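Local coordinates for BH1974 protein (Bacillus halodurans, PDB 3ON5) that belongs to the XdhC/CoxI family and, like its relatives, probably helps to mature a molybdenum-dependent xanthine dehydrogenase rather than oxidising xanthine itself, at residues 169-173 and 174-178; 216-220 and 221-225; 298-301 and 302-306. One frame throughout, in Å; residues are numbered along the deposited sequence.

Interaction 1 of 3, residues 169-173 and 174-178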
loop_
_atom_site.group_PDB
_atom_site.type_symbol
_atom_site.label_atom_id
_atom_site.label_comp_id
_atom_site.label_asym_id
_atom_site.label_seq_id
_atom_site.Cartn_x
_atom_site.Cartn_y
_atom_site.Cartn_z
ATOM N N GLY A 169 40.687 -2.726 4.971
ATOM C CA GLY A 169 39.959 -1.463 5.036
ATOM C C GLY A 169 40.726 -0.270 4.500
ATOM O O GLY A 169 41.466 -0.406 3.523
ATOM N N GLU A 170 40.546 0.910 5.122
ATOM C CA GLU A 170 41.224 2.151 4.731
ATOM C C GLU A 170 42.055 2.656 5.923
ATOM O O GLU A 170 41.805 3.728 6.483
ATOM C CB GLU A 170 40.225 3.217 4.221
ATOM C CG GLU A 170 39.473 2.812 2.963
ATOM C CD GLU A 170 40.280 2.516 1.719
ATOM O OE1 GLU A 170 41.243 3.265 1.437
ATOM O OE2 GLU A 170 39.905 1.570 0.990
ATOM N N TRP A 171 43.044 1.836 6.312
ATOM C CA TRP A 171 43.937 2.101 7.436
ATOM C C TRP A 171 45.350 2.294 6.914
ATOM O O TRP A 171 45.980 1.353 6.418
ATOM C CB TRP A 171 43.865 0.967 8.464
ATOM C CG TRP A 171 44.433 1.339 9.804
ATOM C CD1 TRP A 171 45.720 1.172 10.233
ATOM C CD2 TRP A 171 43.729 1.968 10.884
ATOM N NE1 TRP A 171 45.853 1.633 11.523
ATOM C CE2 TRP A 171 44.649 2.136 11.946
ATOM C CE3 TRP A 171 42.396 2.369 11.076
ATOM C CZ2 TRP A 171 44.287 2.730 13.168
ATOM C CZ3 TRP A 171 42.044 2.964 12.279
ATOM C CH2 TRP A 171 42.980 3.137 13.309
ATOM N N HIS A 172 45.842 3.522 7.007
ATOM C CA HIS A 172 47.156 3.845 6.485
ATOM C C HIS A 172 48.231 3.897 7.575
ATOM O O HIS A 172 49.390 3.665 7.236
ATOM C CB HIS A 172 47.125 5.186 5.739
ATOM C CG HIS A 172 46.696 6.354 6.574
ATOM N ND1 HIS A 172 47.569 6.974 7.466
ATOM C CD2 HIS A 172 45.527 7.033 6.568
ATOM C CE1 HIS A 172 46.880 7.966 8.010
ATOM N NE2 HIS A 172 45.648 8.046 7.499
ATOM N N SER A 173 47.907 4.275 8.827
ATOM C CA SER A 173 48.939 4.341 9.857
ATOM C C SER A 173 49.378 2.909 10.210
ATOM O O SER A 173 49.250 1.985 9.397
ATOM C CB SER A 173 48.467 5.120 11.086
ATOM O OG SER A 173 47.494 4.429 11.852
ATOM N N GLY A 174 49.901 2.741 11.402
ATOM C CA GLY A 174 50.433 1.470 11.866
ATOM C C GLY A 174 49.497 0.290 11.991
ATOM O O GLY A 174 48.601 0.089 11.174
ATOM N N HIS A 175 49.787 -0.543 12.994
ATOM C CA HIS A 175 49.037 -1.737 13.355
ATOM C C HIS A 175 47.772 -1.263 14.033
ATOM O O HIS A 175 47.874 -0.576 15.050
ATOM C CB HIS A 175 49.895 -2.660 14.259
ATOM C CG HIS A 175 51.316 -2.841 13.788
ATOM N ND1 HIS A 175 52.297 -1.890 14.054
ATOM C CD2 HIS A 175 51.877 -3.858 13.084
ATOM C CE1 HIS A 175 53.409 -2.352 13.501
ATOM N NE2 HIS A 175 53.211 -3.534 12.910
ATOM N N PRO A 176 46.578 -1.462 13.445
ATOM C CA PRO A 176 45.355 -0.942 14.085
ATOM C C PRO A 176 45.162 -1.498 15.500
ATOM O O PRO A 176 44.749 -0.748 16.381
ATOM C CB PRO A 176 44.240 -1.401 13.153
ATOM C CG PRO A 176 44.832 -2.514 12.359
ATOM C CD PRO A 176 46.267 -2.186 12.201
ATOM N N VAL A 177 45.534 -2.781 15.723
ATOM C CA VAL A 177 45.453 -3.477 17.015
ATOM C C VAL A 177 46.314 -2.747 18.067
ATOM O O VAL A 177 45.839 -2.502 19.182
ATOM C CB VAL A 177 45.881 -4.964 16.888
ATOM C CG1 VAL A 177 45.705 -5.707 18.211
ATOM C CG2 VAL A 177 45.096 -5.660 15.796
ATOM N N GLU A 178 47.560 -2.383 17.700
ATOM C CA GLU A 178 48.466 -1.708 18.622
ATOM C C GLU A 178 47.982 -0.266 18.873
ATOM O O GLU A 178 48.167 0.248 19.975
ATOM C CB GLU A 178 49.911 -1.733 18.106
ATOM C CG GLU A 178 50.934 -1.472 19.204
ATOM C CD GLU A 178 52.079 -2.463 19.237
ATOM O OE1 GLU A 178 52.818 -2.564 18.234
ATOM O OE2 GLU A 178 52.256 -3.112 20.293
#

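Interaction 2 of 3, residues 216-220 and 221-225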
loop_
_atom_site.group_PDB
_atom_site.type_symbol
_atom_site.label_atom_id
_atom_site.label_comp_id
_atom_site.label_asym_id
_atom_site.label_seq_id
_atom_site.Cartn_x
_atom_site.Cartn_y
_atom_site.Cartn_z
ATOM N N THR A 216 10.151 -19.581 14.332
ATOM C CA THR A 216 9.780 -18.258 13.837
ATOM C C THR A 216 10.250 -17.158 14.802
ATOM O O THR A 216 10.895 -16.206 14.375
ATOM C CB THR A 216 8.274 -18.212 13.635
ATOM O OG1 THR A 216 7.953 -19.107 12.583
ATOM C CG2 THR A 216 7.760 -16.819 13.292
ATOM N N PHE A 217 9.927 -17.277 16.084
ATOM C CA PHE A 217 10.294 -16.268 17.057
ATOM C C PHE A 217 11.817 -16.189 17.177
ATOM O O PHE A 217 12.345 -15.092 17.140
ATOM C CB PHE A 217 9.635 -16.550 18.413
ATOM C CG PHE A 217 8.114 -16.592 18.426
ATOM C CD1 PHE A 217 7.372 -15.876 17.496
ATOM C CD2 PHE A 217 7.429 -17.251 19.438
ATOM C CE1 PHE A 217 5.971 -15.889 17.532
ATOM C CE2 PHE A 217 6.028 -17.266 19.471
ATOM C CZ PHE A 217 5.311 -16.576 18.524
ATOM N N ALA A 218 12.527 -17.324 17.218
ATOM C CA ALA A 218 13.988 -17.320 17.329
ATOM C C ALA A 218 14.649 -16.764 16.087
ATOM O O ALA A 218 15.644 -16.066 16.213
ATOM C CB ALA A 218 14.499 -18.715 17.582
ATOM N N SER A 219 14.103 -17.065 14.901
ATOM C CA SER A 219 14.626 -16.582 13.623
ATOM C C SER A 219 14.493 -15.051 13.529
ATOM O O SER A 219 15.481 -14.376 13.232
ATOM C CB SER A 219 13.904 -17.254 12.461
ATOM O OG SER A 219 14.437 -16.858 11.209
ATOM N N ASN A 220 13.295 -14.513 13.869
ATOM C CA ASN A 220 12.965 -13.086 13.846
ATOM C C ASN A 220 13.854 -12.277 14.801
ATOM O O ASN A 220 14.255 -11.167 14.454
ATOM C CB ASN A 220 11.495 -12.862 14.200
ATOM C CG ASN A 220 10.496 -13.362 13.182
ATOM O OD1 ASN A 220 10.834 -14.016 12.205
ATOM N ND2 ASN A 220 9.220 -13.072 13.391
ATOM N N VAL A 221 14.198 -12.839 15.959
ATOM C CA VAL A 221 15.051 -12.189 16.957
ATOM C C VAL A 221 16.543 -12.281 16.521
ATOM O O VAL A 221 17.348 -11.504 17.042
ATOM C CB VAL A 221 14.807 -12.796 18.364
ATOM C CG1 VAL A 221 15.954 -12.519 19.332
ATOM C CG2 VAL A 221 13.474 -12.302 18.930
ATOM N N GLY A 222 16.889 -13.153 15.565
ATOM C CA GLY A 222 18.248 -13.197 15.033
ATOM C C GLY A 222 19.090 -14.445 15.210
ATOM O O GLY A 222 20.317 -14.399 15.017
ATOM N N PHE A 223 18.453 -15.574 15.545
ATOM C CA PHE A 223 19.175 -16.823 15.687
ATOM C C PHE A 223 19.282 -17.593 14.402
ATOM O O PHE A 223 18.366 -17.588 13.567
ATOM C CB PHE A 223 18.493 -17.727 16.706
ATOM C CG PHE A 223 18.660 -17.337 18.149
ATOM C CD1 PHE A 223 19.780 -17.741 18.871
ATOM C CD2 PHE A 223 17.662 -16.647 18.811
ATOM C CE1 PHE A 223 19.918 -17.406 20.217
ATOM C CE2 PHE A 223 17.801 -16.314 20.160
ATOM C CZ PHE A 223 18.927 -16.685 20.850
ATOM N N TYR A 224 20.407 -18.310 14.261
ATOM C CA TYR A 224 20.606 -19.308 13.208
ATOM C C TYR A 224 19.925 -20.563 13.739
ATOM O O TYR A 224 20.297 -21.025 14.815
ATOM C CB TYR A 224 22.088 -19.492 12.861
ATOM C CG TYR A 224 22.327 -20.436 11.703
ATOM C CD1 TYR A 224 22.398 -19.963 10.398
ATOM C CD2 TYR A 224 22.536 -21.804 11.918
ATOM C CE1 TYR A 224 22.672 -20.821 9.333
ATOM C CE2 TYR A 224 22.788 -22.672 10.859
ATOM C CZ TYR A 224 22.860 -22.174 9.571
ATOM O OH TYR A 224 23.120 -23.010 8.528
ATOM N N THR A 225 18.851 -21.024 13.086
ATOM C CA THR A 225 18.083 -22.142 13.611
ATOM C C THR A 225 18.344 -23.434 12.826
ATOM O O THR A 225 18.295 -23.457 11.592
ATOM C CB THR A 225 16.579 -21.827 13.628
ATOM O OG1 THR A 225 16.199 -21.372 12.337
ATOM C CG2 THR A 225 16.209 -20.763 14.674
#

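Interaction 3 of 3, residues 298-301 and 302-306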
loop_
_atom_site.group_PDB
_atom_site.type_symbol
_atom_site.label_atom_id
_atom_site.label_comp_id
_atom_site.label_asym_id
_atom_site.label_seq_id
_atom_site.Cartn_x
_atom_site.Cartn_y
_atom_site.Cartn_z
ATOM N N GLU A 298 11.261 -32.974 37.573
ATOM C CA GLU A 298 11.191 -34.417 37.897
ATOM C C GLU A 298 11.560 -35.276 36.678
ATOM O O GLU A 298 12.300 -36.257 36.832
ATOM C CB GLU A 298 9.783 -34.799 38.406
ATOM C CG GLU A 298 9.458 -36.290 38.487
ATOM C CD GLU A 298 10.195 -37.192 39.470
ATOM O OE1 GLU A 298 10.635 -36.689 40.531
ATOM O OE2 GLU A 298 10.295 -38.411 39.196
ATOM N N ARG A 299 11.030 -34.915 35.482
ATOM C CA ARG A 299 11.292 -35.623 34.226
ATOM C C ARG A 299 12.753 -35.535 33.875
ATOM O O ARG A 299 13.357 -36.531 33.501
ATOM C CB ARG A 299 10.442 -35.031 33.099
ATOM C CG ARG A 299 9.997 -36.059 32.083
ATOM C CD ARG A 299 9.448 -35.392 30.847
ATOM N NE ARG A 299 10.513 -35.218 29.863
ATOM C CZ ARG A 299 10.693 -36.011 28.811
ATOM N NH1 ARG A 299 9.828 -36.983 28.549
ATOM N NH2 ARG A 299 11.709 -35.811 27.992
ATOM N N THR A 300 13.327 -34.330 34.046
ATOM C CA THR A 300 14.715 -33.996 33.739
ATOM C C THR A 300 15.617 -34.645 34.827
ATOM O O THR A 300 16.751 -35.007 34.502
ATOM C CB THR A 300 14.846 -32.475 33.602
ATOM O OG1 THR A 300 14.096 -32.104 32.435
ATOM C CG2 THR A 300 16.287 -32.007 33.420
ATOM N N ARG A 301 15.106 -34.866 36.063
ATOM C CA ARG A 301 15.829 -35.617 37.098
ATOM C C ARG A 301 15.902 -37.093 36.680
ATOM O O ARG A 301 16.949 -37.733 36.841
ATOM C CB ARG A 301 15.194 -35.465 38.491
ATOM C CG ARG A 301 15.726 -34.260 39.264
ATOM C CD ARG A 301 15.322 -34.228 40.739
ATOM N NE ARG A 301 13.904 -33.923 40.971
ATOM C CZ ARG A 301 13.416 -32.713 41.232
ATOM N NH1 ARG A 301 14.220 -31.657 41.269
ATOM N NH2 ARG A 301 12.115 -32.546 41.431
ATOM N N ARG A 302 14.797 -37.611 36.089
ATOM C CA ARG A 302 14.720 -38.981 35.591
ATOM C C ARG A 302 15.633 -39.133 34.362
ATOM O O ARG A 302 16.309 -40.156 34.241
ATOM C CB ARG A 302 13.271 -39.391 35.277
ATOM C CG ARG A 302 12.496 -39.770 36.539
ATOM C CD ARG A 302 11.084 -40.286 36.311
ATOM N NE ARG A 302 10.125 -39.222 35.999
ATOM C CZ ARG A 302 9.590 -39.005 34.796
ATOM N NH1 ARG A 302 9.875 -39.811 33.778
ATOM N NH2 ARG A 302 8.731 -38.007 34.615
ATOM N N LEU A 303 15.706 -38.090 33.501
ATOM C CA LEU A 303 16.576 -38.046 32.318
ATOM C C LEU A 303 18.059 -38.119 32.719
ATOM O O LEU A 303 18.827 -38.843 32.076
ATOM C CB LEU A 303 16.332 -36.771 31.475
ATOM C CG LEU A 303 15.064 -36.693 30.626
ATOM C CD1 LEU A 303 14.957 -35.351 29.974
ATOM C CD2 LEU A 303 15.064 -37.730 29.528
ATOM N N LEU A 304 18.445 -37.384 33.791
ATOM C CA LEU A 304 19.812 -37.344 34.314
ATOM C C LEU A 304 20.150 -38.641 35.013
ATOM O O LEU A 304 21.327 -38.978 35.065
ATOM C CB LEU A 304 20.035 -36.158 35.266
ATOM C CG LEU A 304 20.074 -34.767 34.611
ATOM C CD1 LEU A 304 19.784 -33.679 35.613
ATOM C CD2 LEU A 304 21.384 -34.516 33.881
ATOM N N GLN A 305 19.125 -39.399 35.495
ATOM C CA GLN A 305 19.229 -40.715 36.167
ATOM C C GLN A 305 20.543 -40.801 36.998
ATOM O O GLN A 305 21.414 -41.654 36.750
ATOM C CB GLN A 305 19.123 -41.913 35.170
ATOM C CG GLN A 305 20.011 -41.859 33.901
ATOM C CD GLN A 305 20.343 -43.225 33.340
ATOM O OE1 GLN A 305 20.769 -44.141 34.061
ATOM N NE2 GLN A 305 20.283 -43.352 32.021
ATOM N N ASN A 306 20.655 -39.887 37.989
ATOM C CA ASN A 306 21.791 -39.713 38.903
ATOM C C ASN A 306 23.092 -39.501 38.092
ATOM O O ASN A 306 23.936 -40.398 37.945
ATOM C CB ASN A 306 21.936 -40.880 39.907
ATOM C CG ASN A 306 21.607 -40.508 41.342
ATOM O OD1 ASN A 306 20.710 -39.695 41.619
ATOM N ND2 ASN A 306 22.317 -41.121 42.290
#

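Interaction 1 of 3, residues 169-173 and 174-178
The carbonyl oxygen of Gly174 sits at the edge of the Trp171 indole, near the ring plane, with Trp171 NE1 3.2 Å from Gly174 O. Trp171 CD1 is equally near that oxygen, so the pyrrole corner of the indole faces the carbonyl as the chain turns back toward the ring. Trp171 reaches this place because its CG lies anti to the backbone N (chi1 -163°), which carries the indole across to the residues that open the next helix. There Pro176 covers one face. Its CB stands 3.9 Å from the centroid of the five-membered ring and only 16° off the ring normal, a CH-pi contact, while Pro176 CA comes within 3.7 Å of Trp171 NE1. Were Trp171 an alanine, Pro176 CB would probably lose the aromatic face it packs on and the Gly174 carbonyl the indole edge beside it. The loop ahead of Gly174 is tied down by Glu157, whose OE1 accepts a hydrogen bond from Ser173 N and a weak one from His172 N. His175 takes the N-cap position of helix 176-181, from which Trp179 meets the indole edge-to-face. The contact therefore links strand 155-161 of the four-stranded antiparallel sheet, on which Trp171 rests through Glu157 and Ala159, to the first turn of helix 176-181.

Interaction 2 of 3, residues 216-220 and 221-225
A Schellman motif ends helix 211-221 and passes the chain into strand 223-229, within a beta-alpha-beta unit of the Rossmann domain. Gly222 is its pivot: with phi at 117° it leaves the helical conformation at a point where the backbone has little room for a CB beside the Val221 carbonyl. Two bonds close the motif. Phe223 N donates to Ala218 O at 2.9 Å and nearly straight, and Gly222 N donates to Ser219 O at 3.0 Å, approaching from above the plane of that carbonyl. A weak bond from Gly222 N also reaches Ala218 O, so this oxygen receives two backbone N-H groups. One residue earlier, Val221 N keeps the ordinary helical bond to Phe217 O at 3.1 Å. Phe223 CG lies beside its own backbone N (chi1 -74°), which turns the ring edge to Ala218 O, with CD2 3.3 Å from that oxygen. Apolar contact across the motif comes from Ala218 CB, 4.0 Å from Phe223 CD2. Inward, Ala218 and Phe223 both rest on Leu202 of the neighbouring strand 200-205. On the helix, the ring of Phe217 extends to the second subunit, where it meets Phe217 of that chain, the two rings being steeply inclined. Beyond the Schellman turn, strand 223-229 brings a methyl back against the helix: Thr225 CG2 lies 3.9 Å from Ala218 CB.

Interaction 3 of 3, residues 298-301 and 302-306
Glu298 and Arg302, one helical turn apart, are joined by a salt bridge in which Arg302 NE gives a weak hydrogen bond to Glu298 OE2 at 3.3 Å. The carboxylate lies at the guanidinium edge, the two planes 28° apart, and the bend in the glutamate chain at chi2 (66°) swings its oxygen over to that side. The same guanidinium lays one face over the backbone of Arg299: Arg299 CA stands 3.5 Å above its plane, and Arg302 NH2 is 3.4 Å from Arg299 CG. Arg299 runs across this group at about a right angle, and its own guanidinium ends beside Leu303, with NH2 3.8 Å from Leu303 CD1. All this is arranged along helix 297-304, which connects strands 290-293 and 313-314 in a beta-alpha-beta unit of the Rossmann domain. Backbone bonds from Arg302 N to Glu298 O (2.9 Å), Leu303 N to Arg299 O (2.8 Å) and Leu304 N to Thr300 O (3.0 Å) hold the last turns. The helix closes with a weak bond from Gln305 N to Arg301 O, Gln305 itself having positive phi. Farther out, the Arg299 guanidinium bridges Asp276 through NH2 and Asp102 of the second subunit through NH1, two acids that probably balance its charge and so ease its closeness to Arg302. Thr300 OG1 and Ser315 OG are hydrogen-bonded, while Leu303 and Thr300 pack on Ile293 of strand 290-293.

Overall arrangement
The three contacts follow one another along the chain, each closing before the next opens. Interaction 1 belongs to the central domain, at a corner beside its four-stranded antiparallel sheet. Interactions 2 and 3 share the Rossmann domain and its six-stranded parallel sheet, the former entering strand 223-229 toward one border, the latter on the helix between the two strands at the other. Their centres are 29 Å apart, while interaction 1 is 35 Å from interaction 2 and 54 Å from interaction 3, across the chain's centre. Interactions 2 and 3 both touch the second subunit, whereas no other chain of the assembly reaches interaction 1, so the Rossmann pair also contributes to subunit association.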